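Local atomic coordinates of sugar ABC transporter (Agrobacterium radiobacter, PDB entry 4RXT), a protein that binds arabinose between its two lobes and probably serves as the periplasmic sugar-binding component of an ABC transporter. Residues T107-G112 with E148-G153. Sequence-based numbering, arbitrary orientation.
Sequences TDNTQG and EQRRTG. With ARA (alpha-L-arabinopyranose), chain B.
R150 reaches past N109 to the sugar, gripping the amide oxygen on its way. NE and NH2 both donate to N109 OD1, at 2.8 Å from NE and 2.9 Å from NH2. This side-on grip keeps OD1 in the guanidinium plane, yet both donors approach from one face of the amide, above the carbonyl plane. The arm stays extended from CG to NE, carrying the charge beyond the helix to arabinopyranose: NH1 donates to sugar O1 and NH2 to O2, each at 2.9 Å. Arginine suits this place because its planar array of N-H groups can serve asparagine and two sugar oxygens together; S200 O takes another bond from NH1, and F226 adds a cation-pi contact.

Packing is tight where helices 109-128 and 145-161 meet. G153, lacking a side chain, lets T110 O come within 3.3 Å of its CA in a CA-H...O contact, while T110 CG2 lies against the same carbon at 3.7 Å.

The more exposed side is looser: Q149 CB rests 3.6 Å from T110 OG1, and a water bridges Q149 OE1 to N109 N at the helix start, where D108 caps Q111 N. By taking two bonds from R150, N109 acts as a second-shell residue, its neutral amide fixing the guanidinium's rotation while probably leaving its positive charge available to the two sugar oxygens.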
loop_
_atom_site.group_PDB
_atom_site.type_symbol
_atom_site.label_atom_id
_atom_site.label_comp_id
_atom_site.label_asym_id
_atom_site.label_seq_id
_atom_site.Cartn_x
_atom_site.Cartn_y
_atom_site.Cartn_z
ATOM N N THR A 107 7.159 3.190 2.162
ATOM C CA THR A 107 7.143 4.073 1.015
ATOM C C THR A 107 6.903 5.528 1.500
ATOM O O THR A 107 6.205 5.761 2.492
ATOM C CB THR A 107 6.002 3.648 0.069
ATOM O OG1 THR A 107 6.178 2.254 -0.231
ATOM C CG2 THR A 107 5.937 4.494 -1.233
ATOM N N ASP A 108 7.452 6.498 0.772
ATOM C CA ASP A 108 7.047 7.897 0.890
ATOM C C ASP A 108 5.716 7.987 0.124
ATOM O O ASP A 108 5.662 8.128 -1.081
ATOM C CB ASP A 108 8.125 8.815 0.307
ATOM C CG ASP A 108 7.755 10.302 0.358
ATOM O OD1 ASP A 108 6.532 10.691 0.534
ATOM O OD2 ASP A 108 8.714 11.091 0.163
ATOM N N ASN A 109 4.638 7.863 0.872
ATOM C CA ASN A 109 3.320 7.736 0.259
ATOM C C ASN A 109 2.787 8.997 -0.398
ATOM O O ASN A 109 2.081 8.929 -1.384
ATOM C CB ASN A 109 2.310 7.134 1.214
ATOM C CG ASN A 109 2.564 5.654 1.403
ATOM O OD1 ASN A 109 2.459 4.883 0.439
ATOM N ND2 ASN A 109 2.944 5.253 2.617
ATOM N N THR A 110 3.196 10.150 0.094
ATOM C CA THR A 110 2.805 11.387 -0.551
ATOM C C THR A 110 3.475 11.478 -1.931
ATOM O O THR A 110 2.813 11.798 -2.963
ATOM C CB THR A 110 3.139 12.590 0.319
ATOM O OG1 THR A 110 2.529 12.406 1.610
ATOM C CG2 THR A 110 2.582 13.819 -0.328
ATOM N N GLN A 111 4.772 11.172 -1.969
ATOM C CA GLN A 111 5.498 11.137 -3.230
ATOM C C GLN A 111 4.898 10.081 -4.169
ATOM O O GLN A 111 4.839 10.267 -5.390
ATOM C CB GLN A 111 6.979 10.866 -3.003
ATOM C CG GLN A 111 7.849 10.968 -4.245
ATOM C CD GLN A 111 9.295 10.557 -3.964
ATOM O OE1 GLN A 111 10.199 11.405 -3.979
ATOM N NE2 GLN A 111 9.515 9.260 -3.682
ATOM N N GLY A 112 4.454 8.975 -3.597
ATOM C CA GLY A 112 3.833 7.908 -4.394
ATOM C C GLY A 112 2.570 8.418 -5.094
ATOM O O GLY A 112 2.314 8.112 -6.262
ATOM N N GLU A 148 -4.370 7.837 2.656
ATOM C CA GLU A 148 -4.670 9.280 2.755
ATOM C C GLU A 148 -3.505 10.132 2.220
ATOM O O GLU A 148 -3.697 11.169 1.552
ATOM C CB GLU A 148 -5.054 9.659 4.168
ATOM C CG GLU A 148 -6.361 9.023 4.613
ATOM C CD GLU A 148 -7.584 9.341 3.738
ATOM O OE1 GLU A 148 -7.663 10.432 3.109
ATOM O OE2 GLU A 148 -8.518 8.509 3.719
ATOM N N GLN A 149 -2.284 9.681 2.482
ATOM C CA GLN A 149 -1.117 10.381 1.927
ATOM C C GLN A 149 -1.035 10.284 0.398
ATOM O O GLN A 149 -0.683 11.239 -0.275
ATOM C CB GLN A 149 0.175 9.918 2.576
ATOM C CG GLN A 149 0.249 10.376 4.008
ATOM C CD GLN A 149 1.525 9.964 4.679
ATOM O OE1 GLN A 149 2.010 8.883 4.445
ATOM N NE2 GLN A 149 2.076 10.823 5.523
ATOM N N ARG A 150 -1.330 9.105 -0.154
ATOM C CA ARG A 150 -1.354 8.944 -1.630
ATOM C C ARG A 150 -2.403 9.870 -2.226
ATOM O O ARG A 150 -2.177 10.544 -3.243
ATOM C CB ARG A 150 -1.621 7.500 -2.024
ATOM C CG ARG A 150 -0.514 6.599 -1.587
ATOM C CD ARG A 150 -0.858 5.145 -1.793
ATOM N NE ARG A 150 0.104 4.333 -1.059
ATOM C CZ ARG A 150 0.035 3.038 -0.844
ATOM N NH1 ARG A 150 -0.926 2.299 -1.408
ATOM N NH2 ARG A 150 0.977 2.500 -0.105
ATOM N N ARG A 151 -3.556 9.930 -1.584
ATOM C CA ARG A 151 -4.623 10.800 -2.052
ATOM C C ARG A 151 -4.171 12.271 -2.067
ATOM O O ARG A 151 -4.340 12.972 -3.051
ATOM C CB ARG A 151 -5.868 10.611 -1.190
ATOM C CG ARG A 151 -6.973 11.636 -1.401
ATOM C CD ARG A 151 -8.213 11.298 -0.592
ATOM N NE ARG A 151 -9.270 12.284 -0.786
ATOM C CZ ARG A 151 -9.263 13.503 -0.258
ATOM N NH1 ARG A 151 -8.277 13.886 0.533
ATOM N NH2 ARG A 151 -10.250 14.320 -0.531
ATOM N N THR A 152 -3.565 12.697 -0.977
ATOM C CA THR A 152 -3.058 14.080 -0.864
ATOM C C THR A 152 -2.002 14.357 -1.940
ATOM O O THR A 152 -2.032 15.369 -2.638
ATOM C CB THR A 152 -2.505 14.307 0.553
ATOM O OG1 THR A 152 -3.592 14.244 1.487
ATOM C CG2 THR A 152 -1.878 15.689 0.673
ATOM N N GLY A 153 -1.046 13.447 -2.075
ATOM C CA GLY A 153 0.041 13.674 -2.990
ATOM C C GLY A 153 -0.507 13.794 -4.409
ATOM O O GLY A 153 -0.101 14.671 -5.191
HETATM C C1 ARA B . -0.824 -1.477 -0.200
HETATM C C2 ARA B . -0.704 -0.379 0.875
HETATM C C3 ARA B . -1.323 -0.874 2.171
HETATM C C4 ARA B . -2.751 -1.403 1.950
HETATM C C5 ARA B . -3.035 -1.621 0.524
HETATM O O1 ARA B . -0.733 -0.545 -1.271
HETATM O O2 ARA B . 0.678 -0.059 1.125
HETATM O O3 ARA B . -1.233 0.182 3.143
HETATM O O4 ARA B . -3.759 -0.436 2.257
HETATM O O5 ARA B . -1.995 -2.283 -0.216
HETATM O O HOH W 1 4.668 8.063 3.819
#